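Local coordinates for acetyl-CoA acetyltransferase A (Ascaris suum, PDB 6BJA), which probably catalyses thiolytic cleavage or condensation of acyl-CoA thioesters as a member of the thiolase family, and binds coenzyme A, at residues K9-I13 and A106-G112; P278-S284 and I392-L397; L283-E287 and Q305-S310. One frame throughout, in Å; residues are numbered along the deposited sequence.

Interaction 1 (K9-I13 and A106-G112); sequences KDVYI and AQAIQVG
V11, at the start of strand 11-23, the first strand of the thiolase fold, and K9 just before it pack over the C-terminal turn of helix 97-110, which ends in a Schellman motif at G112. The K9 side chain runs along that end. Its CB lies 3.7 Å from I109 O, CG stays near the same oxygen, CD passes G112 CA at 3.7 Å, and CE comes to 3.2 Å from Q110 O. A bend at chi3 (-63°) turns the chain so that NZ arrives at the same carbonyl, making a weak hydrogen bond of 3.2 Å from K9 NZ to Q110 O. The ammonium thus sits where the helix exposes carbonyl oxygens, a site that probably favours a positive charge.

One turn deeper, V11 CG1 lies against A106 CB, and V11 CG2 sits among A106 O, I109 CG2 and Q110 CG. D10 turns its side chain from the helix, yet its carbonyl O meets I109 CG2 at 3.7 Å. I109 also touches L265 and S267 of strand 257-267. I109 CG2, anti to the backbone N, reaches V11 CG2 at 3.8 Å.

Interaction 2 (P278-S284 and I392-L397); sequences PIAKVLS and ILIKKL
Five backbone hydrogen bonds join P278-S284 to I392-L397 as antiparallel neighbours. In the middle K281 and K395 form a hydrogen-bonded pair, K281 N giving to K395 O at 2.8 Å and K395 N to K281 O at 3.0 Å, both donors in the carbonyl plane. At one end L283 N binds L393 O and L393 N binds S284 O. L283 and S284 therefore both face L393, a classic beta bulge that shifts the register by one residue; I279 and A280, both facing I13, form a second. At the other end L397 N donates to I279 O almost straight (174°), but from above the carbonyl plane. A water also gives hydrogen bonds to I279 O and to L397 O of the terminal carboxylate, which has a further partner in S374 OG.

K281 and K395 leave the same face with their NZ atoms 5.1 Å apart; the extended K281 chain ends in a salt bridge with D10, which probably eases the repulsion. K396 points to the other face, its CD 3.3 Å from I279 O, and bends at chi2 and chi4 to bring NZ to the carbonyls of V369 and L372.

Apolar contacts flank the backbone bonds. V282 CG1 meets I392 CD1 at 3.7 Å, the two side chains crossing at about a right angle, on the face where helix 357-371 packs against I394. On the opposite face L393 CD2 comes to 3.8 Å from L283 CB. L397, CG beside its backbone N (chi1 -58°), folds back to lay CD1 against P278 CG. Strand 388-396 is thus an inner strand, antiparallel to 280-289, in a sheet that runs on into strand 11-23, with helices 357-371 and 298-310 on its two faces, as in the layered alpha/beta thiolase fold.

Interaction 3 (L283-E287 and Q305-S310); sequences LSYAE and QLLSQS
S284, the second residue of the bulge it forms with L283, meets helix 298-310 with its OG accepting a hydrogen bond of 2.8 Å from Q309 NE2. The serine oxygen lies somewhat out of the amide plane of Q309. Its CB packs beside S310 OG at 3.6 Å; that hydroxyl donates back to L306 O within the last turn of the helix.

At Y285 the backbone makes the contact. Q309 NE2 also donates to Y285 O, again at 2.8 Å; the acceptor lies in the amide plane, although the donor stands well above the plane of the tyrosine carbonyl. The two N-H groups take one acceptor each; the acceptors lie closer together than the N-H bonds diverge, so both bonds are bent, at 145° and 138°. Q309 reaches the strand with CG between its backbone N and carbonyl carbon (chi1 69°) and the chain extended beyond. The other end of the amide is held too, since Q305 NE2 donates to Q309 OE1 at 2.9 Å in a nearly straight bond. Gripped at N and O, the amide is fixed in rotation. L306 CD1 lies against the strand backbone, 3.6 Å from Y285 CA.

At A286 the backbones come closest, its CA 5.2 Å from L306 CA. Its CB points to the helix, 3.9 Å from L306 CB, with Q305 CG flanking it; the small side chain is consistent with this close approach.

Strand 280-289 is thus covered on two sides. Helix 298-310 lies over S284 and A286, with L306 reaching on to A391 and L393 of strand 388-396 and V379 of strand 377-384. The ring of Y285 points the other way, to I103 and Q110 of helix 97-110, and makes an edge-to-face contact with Y113 of the second subunit.

Interactions 2 and 3 both use strand 280-289, and interaction 1 borders it through strand 11-23. Interactions 1 and 2 are joined side by side in the sheet, where I13 N lies 2.8 Å from A280 O and V282 N lies 2.8 Å from V11 O, so that a strand of the N-terminal half of the thiolase pairs with one of the C-terminal half. Interactions 2 and 3 share L283 and S284, and L393 CD2 packs 3.7 Å from S310 OG. Interactions 1 and 3, with centres about 15 Å apart, touch where Y285 CE2 lies 3.9 Å from Q110 OE1. All three lie away from the predicted catalytic residues C95, H355 and C383 and from the coenzyme A pocket, and belong to the structural framework.

Interaction 1 (K9-I13 and A106-G112)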
loop_
_atom_site.group_PDB
_atom_site.type_symbol
_atom_site.label_atom_id
_atom_site.label_comp_id
_atom_site.label_asym_id
_atom_site.label_seq_id
_atom_site.Cartn_x
_atom_site.Cartn_y
_atom_site.Cartn_z
ATOM N N LYS A 9 15.669 -29.454 41.130
ATOM C CA LYS A 9 15.277 -29.076 39.773
ATOM C C LYS A 9 13.757 -29.183 39.591
ATOM O O LYS A 9 13.239 -29.301 38.476
ATOM C CB LYS A 9 16.016 -29.937 38.765
ATOM C CG LYS A 9 17.513 -29.884 38.975
ATOM C CD LYS A 9 18.282 -30.367 37.757
ATOM C CE LYS A 9 18.003 -31.825 37.453
ATOM N NZ LYS A 9 18.683 -32.236 36.201
ATOM N N ASP A 10 13.047 -29.161 40.710
ATOM C CA ASP A 10 11.624 -28.905 40.685
ATOM C C ASP A 10 11.407 -27.497 40.155
ATOM O O ASP A 10 12.301 -26.664 40.236
ATOM C CB ASP A 10 11.021 -29.039 42.077
ATOM C CG ASP A 10 11.020 -30.460 42.582
ATOM O OD1 ASP A 10 11.332 -31.377 41.796
ATOM O OD2 ASP A 10 10.696 -30.654 43.768
ATOM N N VAL A 11 10.211 -27.241 39.635
ATOM C CA VAL A 11 9.884 -25.966 39.010
ATOM C C VAL A 11 8.801 -25.230 39.784
ATOM O O VAL A 11 7.685 -25.719 39.928
ATOM C CB VAL A 11 9.408 -26.187 37.564
ATOM C CG1 VAL A 11 9.037 -24.881 36.891
ATOM C CG2 VAL A 11 10.487 -26.894 36.756
ATOM N N TYR A 12 9.146 -24.050 40.290
ATOM C CA TYR A 12 8.183 -23.234 41.030
ATOM C C TYR A 12 7.824 -21.968 40.285
ATOM O O TYR A 12 8.637 -21.422 39.545
ATOM C CB TYR A 12 8.740 -22.875 42.403
ATOM C CG TYR A 12 8.861 -24.070 43.303
ATOM C CD1 TYR A 12 10.029 -24.819 43.325
ATOM C CD2 TYR A 12 7.812 -24.459 44.123
ATOM C CE1 TYR A 12 10.153 -25.924 44.150
ATOM C CE2 TYR A 12 7.919 -25.564 44.942
ATOM C CZ TYR A 12 9.097 -26.290 44.951
ATOM O OH TYR A 12 9.206 -27.389 45.764
ATOM N N ILE A 13 6.585 -21.524 40.482
ATOM C CA ILE A 13 6.122 -20.228 40.011
ATOM C C ILE A 13 6.283 -19.235 41.154
ATOM O O ILE A 13 5.673 -19.421 42.199
ATOM C CB ILE A 13 4.648 -20.304 39.571
ATOM C CG1 ILE A 13 4.515 -21.240 38.367
ATOM C CG2 ILE A 13 4.109 -18.930 39.224
ATOM C CD1 ILE A 13 3.104 -21.603 37.983
ATOM N N ALA A 106 10.125 -24.250 32.071
ATOM C CA ALA A 106 10.130 -25.374 32.997
ATOM C C ALA A 106 11.179 -26.395 32.557
ATOM O O ALA A 106 11.922 -26.910 33.377
ATOM C CB ALA A 106 8.748 -26.019 33.092
ATOM N N GLN A 107 11.235 -26.685 31.262
ATOM C CA GLN A 107 12.209 -27.652 30.766
ATOM C C GLN A 107 13.647 -27.194 31.025
ATOM O O GLN A 107 14.492 -27.991 31.434
ATOM C CB GLN A 107 12.005 -27.900 29.271
ATOM C CG GLN A 107 12.706 -29.155 28.778
ATOM C CD GLN A 107 12.427 -29.437 27.303
ATOM O OE1 GLN A 107 13.093 -28.889 26.423
ATOM N NE2 GLN A 107 11.426 -30.281 27.033
ATOM N N ALA A 108 13.938 -25.920 30.773
ATOM C CA ALA A 108 15.270 -25.383 31.021
ATOM C C ALA A 108 15.708 -25.618 32.460
ATOM O O ALA A 108 16.879 -25.876 32.742
ATOM C CB ALA A 108 15.310 -23.912 30.692
ATOM N N ILE A 109 14.766 -25.482 33.383
ATOM C CA ILE A 109 15.037 -25.724 34.790
ATOM C C ILE A 109 15.147 -27.219 35.083
ATOM O O ILE A 109 16.062 -27.661 35.787
ATOM C CB ILE A 109 13.935 -25.062 35.657
ATOM C CG1 ILE A 109 14.103 -23.545 35.596
ATOM C CG2 ILE A 109 13.990 -25.523 37.102
ATOM C CD1 ILE A 109 12.927 -22.749 36.179
ATOM N N GLN A 110 14.224 -28.006 34.529
ATOM C CA GLN A 110 14.205 -29.444 34.757
ATOM C C GLN A 110 15.533 -30.085 34.386
ATOM O O GLN A 110 16.008 -30.975 35.078
ATOM C CB GLN A 110 13.088 -30.104 33.951
ATOM C CG GLN A 110 11.717 -29.807 34.484
ATOM C CD GLN A 110 10.603 -30.304 33.579
ATOM O OE1 GLN A 110 10.794 -30.502 32.368
ATOM N NE2 GLN A 110 9.436 -30.531 34.169
ATOM N N VAL A 111 16.129 -29.602 33.302
ATOM C CA VAL A 111 17.316 -30.229 32.739
ATOM C C VAL A 111 18.583 -29.693 33.415
ATOM O O VAL A 111 19.689 -30.178 33.141
ATOM C CB VAL A 111 17.367 -30.013 31.208
ATOM C CG1 VAL A 111 17.884 -28.630 30.844
ATOM C CG2 VAL A 111 18.202 -31.094 30.530
ATOM N N GLY A 112 18.420 -28.695 34.283
ATOM C CA GLY A 112 19.517 -28.148 35.075
ATOM C C GLY A 112 20.314 -27.048 34.388
ATOM O O GLY A 112 21.325 -26.579 34.915
#

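Interaction 2 (P278-S284 and I392-L397)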
loop_
_atom_site.group_PDB
_atom_site.type_symbol
_atom_site.label_atom_id
_atom_site.label_comp_id
_atom_site.label_asym_id
_atom_site.label_seq_id
_atom_site.Cartn_x
_atom_site.Cartn_y
_atom_site.Cartn_z
ATOM N N PRO A 278 7.342 -19.472 47.078
ATOM C CA PRO A 278 6.684 -19.559 45.772
ATOM C C PRO A 278 5.172 -19.695 45.893
ATOM O O PRO A 278 4.677 -20.241 46.887
ATOM C CB PRO A 278 7.288 -20.819 45.159
ATOM C CG PRO A 278 7.822 -21.602 46.305
ATOM C CD PRO A 278 8.259 -20.596 47.316
ATOM N N ILE A 279 4.434 -19.226 44.893
ATOM C CA ILE A 279 2.985 -19.299 44.970
ATOM C C ILE A 279 2.416 -20.585 44.375
ATOM O O ILE A 279 1.329 -21.009 44.757
ATOM C CB ILE A 279 2.332 -18.061 44.327
ATOM C CG1 ILE A 279 2.649 -17.941 42.833
ATOM C CG2 ILE A 279 2.782 -16.818 45.103
ATOM C CD1 ILE A 279 1.958 -16.741 42.179
ATOM N N ALA A 280 3.160 -21.241 43.491
ATOM C CA ALA A 280 2.692 -22.496 42.934
ATOM C C ALA A 280 3.874 -23.330 42.459
ATOM O O ALA A 280 4.999 -22.850 42.353
ATOM C CB ALA A 280 1.727 -22.235 41.794
ATOM N N LYS A 281 3.593 -24.595 42.176
ATOM C CA LYS A 281 4.577 -25.538 41.677
ATOM C C LYS A 281 4.078 -26.106 40.353
ATOM O O LYS A 281 2.904 -26.434 40.231
ATOM C CB LYS A 281 4.790 -26.651 42.709
ATOM C CG LYS A 281 5.911 -27.591 42.392
ATOM C CD LYS A 281 6.144 -28.565 43.528
ATOM C CE LYS A 281 7.408 -29.383 43.296
ATOM N NZ LYS A 281 7.738 -30.272 44.448
ATOM N N VAL A 282 4.943 -26.202 39.354
ATOM C CA VAL A 282 4.568 -26.850 38.105
ATOM C C VAL A 282 4.856 -28.345 38.238
ATOM O O VAL A 282 6.004 -28.736 38.399
ATOM C CB VAL A 282 5.321 -26.279 36.899
ATOM C CG1 VAL A 282 4.960 -27.068 35.636
ATOM C CG2 VAL A 282 5.013 -24.809 36.717
ATOM N N LEU A 283 3.810 -29.170 38.191
ATOM C CA LEU A 283 3.967 -30.603 38.430
ATOM C C LEU A 283 4.259 -31.383 37.161
ATOM O O LEU A 283 5.035 -32.345 37.180
ATOM C CB LEU A 283 2.718 -31.170 39.073
ATOM C CG LEU A 283 2.392 -30.652 40.465
ATOM C CD1 LEU A 283 1.179 -31.383 40.986
ATOM C CD2 LEU A 283 3.580 -30.804 41.403
ATOM N N SER A 284 3.627 -30.971 36.069
ATOM C CA SER A 284 3.702 -31.714 34.824
ATOM C C SER A 284 3.122 -30.902 33.686
ATOM O O SER A 284 2.393 -29.923 33.914
ATOM C CB SER A 284 2.949 -33.042 34.954
ATOM O OG SER A 284 3.229 -33.902 33.861
ATOM N N ILE A 392 -1.037 -27.877 31.317
ATOM C CA ILE A 392 -0.099 -27.824 32.426
ATOM C C ILE A 392 -0.864 -28.118 33.714
ATOM O O ILE A 392 -2.008 -27.697 33.886
ATOM C CB ILE A 392 0.654 -26.444 32.484
ATOM C CG1 ILE A 392 1.797 -26.460 33.494
ATOM C CG2 ILE A 392 -0.290 -25.318 32.766
ATOM C CD1 ILE A 392 2.789 -25.296 33.273
ATOM N N LEU A 393 -0.219 -28.892 34.581
ATOM C CA LEU A 393 -0.733 -29.219 35.903
ATOM C C LEU A 393 0.031 -28.447 36.963
ATOM O O LEU A 393 1.270 -28.511 37.014
ATOM C CB LEU A 393 -0.606 -30.726 36.148
ATOM C CG LEU A 393 -0.964 -31.225 37.549
ATOM C CD1 LEU A 393 -2.463 -31.115 37.782
ATOM C CD2 LEU A 393 -0.480 -32.678 37.707
ATOM N N ILE A 394 -0.701 -27.710 37.795
ATOM C CA ILE A 394 -0.075 -26.934 38.851
ATOM C C ILE A 394 -0.692 -27.173 40.213
ATOM O O ILE A 394 -1.873 -27.507 40.332
ATOM C CB ILE A 394 -0.101 -25.445 38.532
ATOM C CG1 ILE A 394 -1.505 -24.892 38.451
ATOM C CG2 ILE A 394 0.658 -25.164 37.216
ATOM C CD1 ILE A 394 -1.496 -23.380 38.528
ATOM N N LYS A 395 0.139 -27.014 41.237
ATOM C CA LYS A 395 -0.286 -27.108 42.627
ATOM C C LYS A 395 -0.083 -25.756 43.265
ATOM O O LYS A 395 1.012 -25.198 43.198
ATOM C CB LYS A 395 0.515 -28.163 43.396
ATOM C CG LYS A 395 0.072 -28.293 44.867
ATOM C CD LYS A 395 0.846 -29.370 45.631
ATOM C CE LYS A 395 2.330 -29.028 45.759
ATOM N NZ LYS A 395 3.107 -30.006 46.589
ATOM N N LYS A 396 -1.140 -25.224 43.862
ATOM C CA LYS A 396 -1.053 -23.964 44.575
ATOM C C LYS A 396 -0.446 -24.221 45.949
ATOM O O LYS A 396 -0.806 -25.185 46.615
ATOM C CB LYS A 396 -2.431 -23.333 44.677
ATOM C CG LYS A 396 -2.485 -21.911 45.198
ATOM C CD LYS A 396 -1.891 -20.936 44.194
ATOM C CE LYS A 396 -1.940 -19.494 44.686
ATOM N NZ LYS A 396 -3.303 -18.973 44.879
ATOM N N LEU A 397 0.487 -23.365 46.358
ATOM C CA LEU A 397 1.177 -23.536 47.630
ATOM C C LEU A 397 0.540 -22.653 48.694
ATOM O O LEU A 397 -0.357 -21.860 48.393
ATOM C CB LEU A 397 2.665 -23.224 47.458
ATOM C CG LEU A 397 3.307 -24.123 46.389
ATOM C CD1 LEU A 397 4.744 -23.735 46.138
ATOM C CD2 LEU A 397 3.210 -25.593 46.764
ATOM O OXT LEU A 397 0.895 -22.720 49.879
HETATM O O HOH W 1 0.372 -19.675 47.255
#

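Interaction 3 (L283-E287 and Q305-S310)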
loop_
_atom_site.group_PDB
_atom_site.type_symbol
_atom_site.label_atom_id
_atom_site.label_comp_id
_atom_site.label_asym_id
_atom_site.label_seq_id
_atom_site.Cartn_x
_atom_site.Cartn_y
_atom_site.Cartn_z
ATOM N N LEU A 283 3.810 -29.170 38.191
ATOM C CA LEU A 283 3.967 -30.603 38.430
ATOM C C LEU A 283 4.259 -31.383 37.161
ATOM O O LEU A 283 5.035 -32.345 37.180
ATOM C CB LEU A 283 2.718 -31.170 39.073
ATOM C CG LEU A 283 2.392 -30.652 40.465
ATOM C CD1 LEU A 283 1.179 -31.383 40.986
ATOM C CD2 LEU A 283 3.580 -30.804 41.403
ATOM N N SER A 284 3.627 -30.971 36.069
ATOM C CA SER A 284 3.702 -31.714 34.824
ATOM C C SER A 284 3.122 -30.902 33.686
ATOM O O SER A 284 2.393 -29.923 33.914
ATOM C CB SER A 284 2.949 -33.042 34.954
ATOM O OG SER A 284 3.229 -33.902 33.861
ATOM N N TYR A 285 3.426 -31.318 32.461
ATOM C CA TYR A 285 2.810 -30.729 31.285
ATOM C C TYR A 285 2.640 -31.812 30.218
ATOM O O TYR A 285 3.284 -32.861 30.276
ATOM C CB TYR A 285 3.646 -29.563 30.755
ATOM C CG TYR A 285 5.000 -29.960 30.286
ATOM C CD1 TYR A 285 5.149 -30.441 29.005
ATOM C CD2 TYR A 285 6.114 -29.870 31.101
ATOM C CE1 TYR A 285 6.327 -30.817 28.534
ATOM C CE2 TYR A 285 7.359 -30.264 30.615
ATOM C CZ TYR A 285 7.431 -30.740 29.318
ATOM O OH TYR A 285 8.601 -31.160 28.724
ATOM N N ALA A 286 1.771 -31.543 29.257
ATOM C CA ALA A 286 1.523 -32.469 28.168
ATOM C C ALA A 286 1.153 -31.688 26.928
ATOM O O ALA A 286 0.653 -30.554 27.009
ATOM C CB ALA A 286 0.428 -33.435 28.535
ATOM N N GLU A 287 1.381 -32.308 25.771
ATOM C CA GLU A 287 1.084 -31.695 24.498
ATOM C C GLU A 287 0.435 -32.750 23.622
ATOM O O GLU A 287 0.831 -33.909 23.671
ATOM C CB GLU A 287 2.352 -31.160 23.841
ATOM C CG GLU A 287 3.119 -30.142 24.701
ATOM C CD GLU A 287 4.499 -29.797 24.148
ATOM O OE1 GLU A 287 5.347 -30.707 24.043
ATOM O OE2 GLU A 287 4.747 -28.614 23.851
ATOM N N GLN A 305 -3.555 -37.278 28.673
ATOM C CA GLN A 305 -2.144 -37.631 28.788
ATOM C C GLN A 305 -1.558 -37.080 30.081
ATOM O O GLN A 305 -0.888 -37.782 30.825
ATOM C CB GLN A 305 -1.370 -37.100 27.585
ATOM C CG GLN A 305 0.119 -37.405 27.593
ATOM C CD GLN A 305 0.417 -38.885 27.721
ATOM O OE1 GLN A 305 -0.189 -39.717 27.041
ATOM N NE2 GLN A 305 1.350 -39.225 28.604
ATOM N N LEU A 306 -1.854 -35.816 30.353
ATOM C CA LEU A 306 -1.374 -35.148 31.559
ATOM C C LEU A 306 -1.761 -35.902 32.833
ATOM O O LEU A 306 -0.937 -36.133 33.713
ATOM C CB LEU A 306 -1.935 -33.727 31.600
ATOM C CG LEU A 306 -1.495 -32.799 32.731
ATOM C CD1 LEU A 306 -0.034 -32.426 32.585
ATOM C CD2 LEU A 306 -2.354 -31.546 32.753
ATOM N N LEU A 307 -3.029 -36.288 32.920
ATOM C CA LEU A 307 -3.555 -36.944 34.113
ATOM C C LEU A 307 -3.017 -38.372 34.221
ATOM O O LEU A 307 -2.653 -38.813 35.305
ATOM C CB LEU A 307 -5.080 -36.939 34.088
ATOM C CG LEU A 307 -5.783 -35.583 34.184
ATOM C CD1 LEU A 307 -7.290 -35.780 34.093
ATOM C CD2 LEU A 307 -5.441 -34.880 35.480
ATOM N N SER A 308 -2.961 -39.073 33.093
ATOM C CA SER A 308 -2.422 -40.433 33.055
ATOM C C SER A 308 -0.998 -40.497 33.600
ATOM O O SER A 308 -0.706 -41.281 34.500
ATOM C CB SER A 308 -2.440 -40.983 31.629
ATOM O OG SER A 308 -1.890 -42.288 31.607
ATOM N N GLN A 309 -0.119 -39.654 33.072
ATOM C CA GLN A 309 1.286 -39.677 33.461
ATOM C C GLN A 309 1.503 -39.194 34.888
ATOM O O GLN A 309 2.563 -39.430 35.477
ATOM C CB GLN A 309 2.117 -38.834 32.483
ATOM C CG GLN A 309 1.873 -37.331 32.537
ATOM C CD GLN A 309 2.417 -36.585 31.314
ATOM O OE1 GLN A 309 2.628 -37.171 30.250
ATOM N NE2 GLN A 309 2.639 -35.283 31.465
ATOM N N SER A 310 0.503 -38.511 35.441
ATOM C CA SER A 310 0.590 -37.936 36.777
ATOM C C SER A 310 -0.102 -38.805 37.829
ATOM O O SER A 310 -0.056 -38.502 39.018
ATOM C CB SER A 310 -0.021 -36.528 36.770
ATOM O OG SER A 310 0.759 -35.658 35.956
#